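Local structure of 336aa long hypothetical dTDP-glucose 4,6-dehydratase (Pyrococcus horikoshii, 2HUN) at residues I197-Y208 / V322-W332. The protein binds NAD in a Rossmann fold and probably acts as a dTDP-glucose 4,6-dehydratase, a lyase of nucleotide-sugar metabolism. Numbering follows the deposited sequence.
Sequences IRASLGLKIPIY and VDERILHPTPW
Backbones at Arg198 and Leu327, Leu203 and Pro329, and Pro206 and Trp332 pass with CA atoms 6.1 to 6.9 Å apart, as the irregular C-terminal segment 322-332 follows the end of helix 191-200, the turn after it and strand 205-208. A Schellman motif with Gly202 at its C-prime position ends that helix. The guanidinium of Arg198 lies between the segments and makes its hydrogen bonds with backbone carbonyls. NH1 and NH2 both grip His328 O end-on, NH1 at 2.8 Å; NH1 also reaches Ile326 O at 2.6 Å, approaching from above that carbonyl's plane. On its own segment, NH2 bonds Lys204 O at 2.6 Å. A bend at chi3 (67°) turns the guanidinium so that these acceptors lie within about 5° of its plane, with Pro331 CG over one face and Leu203 CB, offset toward the rim, over the other. Replacement by an alanine would probably leave the carbonyls of Lys204, Ile326 and His328 without these donors and segment 322-332 freer to shift. Beside this polar centre, Leu327 CD2 sits 3.9 Å from Leu201 CD1 and also touches Ile197 CG2, whose CD1 meets Val322 CG1. Leu203 CD1 packs against the Leu327 carbonyl. Toward the strand, Pro206 CG meets Pro331 CG, and Pro206 CB lies 3.7 Å from Trp332 CE3. The indole brings its far rim, CH2, to Lys204 CB, while Trp332 CB rests against Tyr208 CE2 and OH. Strand 205-208 pairs in parallel with strand 268-271. Far from the NAD site, one buried arginine flanked by apolar packing thus joins the C-terminal tail to this small two-stranded sheet and its preceding helix, its positive charge probably balanced in part by three main-chain oxygens.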
ATOM      1  N   ILE A 197      18.181  19.487 -25.434  1.00 34.15           N
ATOM      2  CA  ILE A 197      17.528  19.895 -26.669  1.00 33.88           C
ATOM      3  C   ILE A 197      17.509  21.417 -26.842  1.00 34.87           C
ATOM      4  O   ILE A 197      17.984  21.945 -27.852  1.00 34.68           O
ATOM      5  CB  ILE A 197      16.082  19.356 -26.716  1.00 34.64           C
ATOM      6  CG1 ILE A 197      16.112  17.832 -26.887  1.00 33.87           C
ATOM      7  CG2 ILE A 197      15.305  20.024 -27.846  1.00 33.16           C
ATOM      8  CD1 ILE A 197      14.755  17.167 -26.788  1.00 32.00           C
ATOM      9  N   ARG A 198      16.962  22.120 -25.858  1.00 34.77           N
ATOM     10  CA  ARG A 198      16.889  23.574 -25.923  1.00 36.14           C
ATOM     11  C   ARG A 198      18.258  24.241 -26.043  1.00 36.62           C
ATOM     12  O   ARG A 198      18.421  25.187 -26.809  1.00 37.14           O
ATOM     13  CB  ARG A 198      16.150  24.126 -24.701  1.00 35.92           C
ATOM     14  CG  ARG A 198      14.648  23.858 -24.711  1.00 37.00           C
ATOM     15  CD  ARG A 198      13.985  24.353 -23.425  1.00 38.62           C
ATOM     16  NE  ARG A 198      14.009  25.810 -23.300  1.00 38.90           N
ATOM     17  CZ  ARG A 198      13.157  26.631 -23.909  1.00 40.34           C
ATOM     18  NH1 ARG A 198      12.200  26.144 -24.693  1.00 36.93           N
ATOM     19  NH2 ARG A 198      13.262  27.943 -23.735  1.00 38.91           N
ATOM     20  N   ALA A 199      19.241  23.749 -25.295  1.00 36.04           N
ATOM     21  CA  ALA A 199      20.577  24.329 -25.339  1.00 36.41           C
ATOM     22  C   ALA A 199      21.215  24.144 -26.714  1.00 37.47           C
ATOM     23  O   ALA A 199      21.903  25.036 -27.211  1.00 36.72           O
ATOM     24  CB  ALA A 199      21.459  23.705 -24.265  1.00 35.12           C
ATOM     25  N   SER A 200      20.991  22.988 -27.330  1.00 37.69           N
ATOM     26  CA  SER A 200      21.559  22.729 -28.648  1.00 39.15           C
ATOM     27  C   SER A 200      20.914  23.658 -29.678  1.00 40.24           C
ATOM     28  O   SER A 200      21.430  23.823 -30.785  1.00 40.08           O
ATOM     29  CB  SER A 200      21.329  21.273 -29.061  1.00 37.72           C
ATOM     30  OG  SER A 200      19.964  21.036 -29.367  1.00 36.58           O
ATOM     31  N   LEU A 201      19.787  24.258 -29.300  1.00 41.20           N
ATOM     32  CA  LEU A 201      19.055  25.169 -30.174  1.00 42.86           C
ATOM     33  C   LEU A 201      19.193  26.621 -29.729  1.00 44.20           C
ATOM     34  O   LEU A 201      18.422  27.486 -30.155  1.00 45.50           O
ATOM     35  CB  LEU A 201      17.572  24.795 -30.205  1.00 42.26           C
ATOM     36  CG  LEU A 201      17.208  23.509 -30.947  1.00 43.04           C
ATOM     37  CD1 LEU A 201      15.740  23.183 -30.714  1.00 42.25           C
ATOM     38  CD2 LEU A 201      17.497  23.682 -32.434  1.00 43.78           C
ATOM     39  N   GLY A 202      20.168  26.882 -28.867  1.00 42.98           N
ATOM     40  CA  GLY A 202      20.385  28.232 -28.384  1.00 42.88           C
ATOM     41  C   GLY A 202      19.197  28.852 -27.666  1.00 42.91           C
ATOM     42  O   GLY A 202      19.094  30.076 -27.593  1.00 43.05           O
ATOM     43  N   LEU A 203      18.303  28.020 -27.135  1.00 42.48           N
ATOM     44  CA  LEU A 203      17.131  28.522 -26.422  1.00 42.14           C
ATOM     45  C   LEU A 203      17.439  28.713 -24.940  1.00 42.47           C
ATOM     46  O   LEU A 203      18.264  27.999 -24.366  1.00 42.48           O
ATOM     47  CB  LEU A 203      15.944  27.562 -26.585  1.00 40.21           C
ATOM     48  CG  LEU A 203      15.461  27.296 -28.014  1.00 40.22           C
ATOM     49  CD1 LEU A 203      14.305  26.306 -28.003  1.00 39.23           C
ATOM     50  CD2 LEU A 203      15.027  28.605 -28.656  1.00 41.15           C
ATOM     51  N   LYS A 204      16.773  29.688 -24.328  1.00 43.35           N
ATOM     52  CA  LYS A 204      16.961  29.988 -22.917  1.00 44.83           C
ATOM     53  C   LYS A 204      16.442  28.854 -22.039  1.00 45.89           C
ATOM     54  O   LYS A 204      15.340  28.349 -22.242  1.00 45.16           O
ATOM     55  CB  LYS A 204      16.231  31.282 -22.545  1.00 46.11           C
ATOM     56  CG  LYS A 204      16.757  32.538 -23.231  1.00 46.51           C
ATOM     57  CD  LYS A 204      18.177  32.862 -22.796  1.00 46.99           C
ATOM     58  CE  LYS A 204      18.678  34.147 -23.448  1.00 48.64           C
ATOM     59  NZ  LYS A 204      20.079  34.467 -23.048  1.00 49.06           N
ATOM     60  N   ILE A 205      17.249  28.456 -21.065  1.00 46.42           N
ATOM     61  CA  ILE A 205      16.874  27.398 -20.142  1.00 47.48           C
ATOM     62  C   ILE A 205      16.332  28.074 -18.882  1.00 48.22           C
ATOM     63  O   ILE A 205      17.081  28.690 -18.132  1.00 47.69           O
ATOM     64  CB  ILE A 205      18.102  26.535 -19.779  1.00 47.98           C
ATOM     65  CG1 ILE A 205      18.600  25.803 -21.030  1.00 47.37           C
ATOM     66  CG2 ILE A 205      17.753  25.559 -18.663  1.00 46.54           C
ATOM     67  CD1 ILE A 205      20.010  25.255 -20.902  1.00 48.64           C
ATOM     68  N   PRO A 206      15.022  27.977 -18.634  1.00 49.28           N
ATOM     69  CA  PRO A 206      14.503  28.633 -17.430  1.00 50.58           C
ATOM     70  C   PRO A 206      14.838  27.876 -16.166  1.00 52.32           C
ATOM     71  O   PRO A 206      14.982  26.660 -16.173  1.00 52.69           O
ATOM     72  CB  PRO A 206      12.998  28.683 -17.652  1.00 49.80           C
ATOM     73  CG  PRO A 206      12.728  27.818 -18.866  1.00 50.75           C
ATOM     74  CD  PRO A 206      13.994  27.136 -19.263  1.00 49.55           C
ATOM     75  N   ILE A 207      14.950  28.611 -15.072  1.00 53.84           N
ATOM     76  CA  ILE A 207      15.222  28.058 -13.754  1.00 55.33           C
ATOM     77  C   ILE A 207      14.446  28.826 -12.691  1.00 56.46           C
ATOM     78  O   ILE A 207      14.748  29.960 -12.348  1.00 55.88           O
ATOM     79  CB  ILE A 207      16.716  28.169 -13.466  1.00 56.02           C
ATOM     80  CG1 ILE A 207      16.941  28.508 -11.988  1.00 56.01           C
ATOM     81  CG2 ILE A 207      17.316  29.309 -14.308  1.00 56.45           C
ATOM     82  CD1 ILE A 207      18.263  27.953 -11.468  1.00 56.82           C
ATOM     83  N   TYR A 208      13.365  28.192 -12.215  1.00 58.03           N
ATOM     84  CA  TYR A 208      12.475  28.927 -11.326  1.00 60.59           C
ATOM     85  C   TYR A 208      13.053  29.029  -9.914  1.00 62.00           C
ATOM     86  O   TYR A 208      13.104  28.061  -9.164  1.00 61.90           O
ATOM     87  CB  TYR A 208      11.131  28.199 -11.287  1.00 61.11           C
ATOM     88  CG  TYR A 208      10.624  27.999 -12.671  1.00 61.89           C
ATOM     89  CD1 TYR A 208      11.206  27.037 -13.491  1.00 61.86           C
ATOM     90  CD2 TYR A 208       9.552  28.754 -13.147  1.00 62.22           C
ATOM     91  CE1 TYR A 208      10.715  26.822 -14.771  1.00 62.05           C
ATOM     92  CE2 TYR A 208       9.067  28.547 -14.430  1.00 62.46           C
ATOM     93  CZ  TYR A 208       9.646  27.588 -15.240  1.00 62.22           C
ATOM     94  OH  TYR A 208       9.154  27.358 -16.510  1.00 62.78           O
ATOM     95  N   VAL A 322       8.717  16.449 -29.520  1.00 45.03           N
ATOM     96  CA  VAL A 322       8.690  17.819 -29.014  1.00 48.17           C
ATOM     97  C   VAL A 322       7.521  18.599 -29.610  1.00 51.52           C
ATOM     98  O   VAL A 322       7.134  18.376 -30.760  1.00 51.80           O
ATOM     99  CB  VAL A 322      10.018  18.554 -29.301  1.00 48.17           C
ATOM    100  CG1 VAL A 322      11.141  17.909 -28.500  1.00 46.71           C
ATOM    101  CG2 VAL A 322      10.334  18.512 -30.789  1.00 47.86           C
ATOM    102  N   ASP A 323       6.959  19.513 -28.822  1.00 54.73           N
ATOM    103  CA  ASP A 323       5.776  20.280 -29.265  1.00 57.79           C
ATOM    104  C   ASP A 323       6.080  21.764 -29.559  1.00 60.18           C
ATOM    105  O   ASP A 323       6.499  22.138 -30.648  1.00 61.62           O
ATOM    106  CB  ASP A 323       4.623  20.137 -28.251  1.00 57.31           C
ATOM    107  CG  ASP A 323       5.125  20.271 -26.819  1.00 58.35           C
ATOM    108  OD1 ASP A 323       6.177  20.868 -26.639  1.00 58.10           O
ATOM    109  OD2 ASP A 323       4.416  19.860 -25.895  1.00 57.87           O
ATOM    110  N   GLU A 324       5.820  22.623 -28.558  1.00 61.79           N
ATOM    111  CA  GLU A 324       6.008  24.056 -28.778  1.00 63.07           C
ATOM    112  C   GLU A 324       6.300  24.756 -27.457  1.00 63.20           C
ATOM    113  O   GLU A 324       7.007  25.749 -27.370  1.00 63.59           O
ATOM    114  CB  GLU A 324       4.716  24.621 -29.377  1.00 64.39           C
ATOM    115  CG  GLU A 324       4.855  26.091 -29.765  1.00 66.71           C
ATOM    116  CD  GLU A 324       5.002  26.195 -31.266  1.00 68.02           C
ATOM    117  OE1 GLU A 324       4.008  26.054 -31.962  1.00 68.77           O
ATOM    118  OE2 GLU A 324       6.123  26.408 -31.729  1.00 67.99           O
ATOM    119  N   ARG A 325       5.658  24.220 -26.411  1.00 63.51           N
ATOM    120  CA  ARG A 325       6.020  24.585 -25.051  1.00 64.08           C
ATOM    121  C   ARG A 325       7.524  24.370 -24.829  1.00 63.80           C
ATOM    122  O   ARG A 325       8.192  25.080 -24.089  1.00 64.60           O
ATOM    123  CB  ARG A 325       5.243  23.616 -24.156  1.00 65.43           C
ATOM    124  CG  ARG A 325       5.091  24.075 -22.704  1.00 67.22           C
ATOM    125  CD  ARG A 325       3.830  23.480 -22.071  1.00 68.34           C
ATOM    126  NE  ARG A 325       2.853  23.144 -23.118  1.00 70.13           N
ATOM    127  CZ  ARG A 325       1.709  22.525 -22.761  1.00 70.82           C
ATOM    128  NH1 ARG A 325       1.467  22.229 -21.497  1.00 71.20           N
ATOM    129  NH2 ARG A 325       0.806  22.230 -23.703  1.00 70.56           N
ATOM    130  N   ILE A 326       8.019  23.297 -25.484  1.00 63.29           N
ATOM    131  CA  ILE A 326       9.388  22.838 -25.270  1.00 62.97           C
ATOM    132  C   ILE A 326      10.400  23.644 -26.090  1.00 62.78           C
ATOM    133  O   ILE A 326      11.526  23.877 -25.671  1.00 62.79           O
ATOM    134  CB  ILE A 326       9.436  21.348 -25.630  1.00 62.83           C
ATOM    135  CG1 ILE A 326       8.660  20.536 -24.597  1.00 63.27           C
ATOM    136  CG2 ILE A 326      10.890  20.846 -25.639  1.00 63.48           C
ATOM    137  CD1 ILE A 326       8.398  19.096 -25.057  1.00 62.77           C
ATOM    138  N   LEU A 327       9.990  24.031 -27.313  1.00 62.54           N
ATOM    139  CA  LEU A 327      10.895  24.819 -28.155  1.00 62.42           C
ATOM    140  C   LEU A 327      10.617  26.325 -28.080  1.00 62.68           C
ATOM    141  O   LEU A 327      11.238  27.141 -28.748  1.00 63.58           O
ATOM    142  CB  LEU A 327      10.742  24.342 -29.600  1.00 62.37           C
ATOM    143  CG  LEU A 327      11.195  22.896 -29.810  1.00 62.55           C
ATOM    144  CD1 LEU A 327      11.659  22.632 -31.245  1.00 62.00           C
ATOM    145  CD2 LEU A 327      12.358  22.497 -28.903  1.00 62.55           C
ATOM    146  N   HIS A 328       9.633  26.676 -27.259  1.00 62.37           N
ATOM    147  CA  HIS A 328       9.214  28.068 -27.112  1.00 62.32           C
ATOM    148  C   HIS A 328      10.363  28.930 -26.564  1.00 62.19           C
ATOM    149  O   HIS A 328      11.073  28.523 -25.650  1.00 61.44           O
ATOM    150  CB  HIS A 328       8.016  28.144 -26.159  1.00 62.71           C
ATOM    151  CG  HIS A 328       7.196  29.389 -26.311  1.00 63.97           C
ATOM    152  ND1 HIS A 328       7.665  30.637 -25.965  1.00 63.80           N
ATOM    153  CD2 HIS A 328       5.932  29.574 -26.764  1.00 63.70           C
ATOM    154  CE1 HIS A 328       6.728  31.538 -26.197  1.00 63.78           C
ATOM    155  NE2 HIS A 328       5.666  30.920 -26.681  1.00 63.62           N
ATOM    156  N   PRO A 329      10.547  30.140 -27.109  1.00 61.96           N
ATOM    157  CA  PRO A 329      11.618  31.052 -26.676  1.00 61.49           C
ATOM    158  C   PRO A 329      11.487  31.479 -25.207  1.00 61.36           C
ATOM    159  O   PRO A 329      12.480  31.580 -24.482  1.00 60.84           O
ATOM    160  CB  PRO A 329      11.459  32.259 -27.603  1.00 62.05           C
ATOM    161  CG  PRO A 329      10.628  31.765 -28.745  1.00 62.30           C
ATOM    162  CD  PRO A 329       9.712  30.754 -28.156  1.00 61.74           C
ATOM    163  N   THR A 330      10.244  31.743 -24.795  1.00 61.83           N
ATOM    164  CA  THR A 330       9.915  32.200 -23.436  1.00 62.04           C
ATOM    165  C   THR A 330       8.784  31.376 -22.811  1.00 62.94           C
ATOM    166  O   THR A 330       7.705  31.902 -22.535  1.00 63.03           O
ATOM    167  CB  THR A 330       9.435  33.671 -23.452  1.00 61.74           C
ATOM    168  OG1 THR A 330       8.185  33.760 -24.147  1.00 61.08           O
ATOM    169  CG2 THR A 330      10.447  34.559 -24.151  1.00 61.43           C
ATOM    170  N   PRO A 331       9.017  30.079 -22.565  1.00 63.79           N
ATOM    171  CA  PRO A 331       7.989  29.212 -21.974  1.00 64.53           C
ATOM    172  C   PRO A 331       7.515  29.568 -20.564  1.00 65.50           C
ATOM    173  O   PRO A 331       6.392  29.240 -20.182  1.00 65.38           O
ATOM    174  CB  PRO A 331       8.658  27.840 -21.979  1.00 63.98           C
ATOM    175  CG  PRO A 331      10.105  28.179 -21.803  1.00 64.06           C
ATOM    176  CD  PRO A 331      10.283  29.347 -22.739  1.00 63.50           C
ATOM    177  N   TRP A 332       8.365  30.237 -19.792  1.00 66.76           N
ATOM    178  CA  TRP A 332       8.014  30.613 -18.423  1.00 68.10           C
ATOM    179  C   TRP A 332       6.977  31.735 -18.393  1.00 68.95           C
ATOM    180  O   TRP A 332       6.597  32.208 -17.321  1.00 68.83           O
ATOM    181  CB  TRP A 332       9.266  31.039 -17.650  1.00 68.23           C
ATOM    182  CG  TRP A 332       9.971  32.218 -18.236  1.00 68.29           C
ATOM    183  CD1 TRP A 332       9.801  33.529 -17.896  1.00 68.49           C
ATOM    184  CD2 TRP A 332      10.950  32.198 -19.283  1.00 68.59           C
ATOM    185  NE1 TRP A 332      10.616  34.327 -18.663  1.00 69.10           N
ATOM    186  CE2 TRP A 332      11.332  33.536 -19.523  1.00 68.89           C
ATOM    187  CE3 TRP A 332      11.542  31.179 -20.040  1.00 68.36           C
ATOM    188  CZ2 TRP A 332      12.281  33.883 -20.492  1.00 68.53           C
ATOM    189  CZ3 TRP A 332      12.487  31.523 -21.004  1.00 68.40           C
ATOM    190  CH2 TRP A 332      12.846  32.866 -21.219  1.00 68.26           C
TER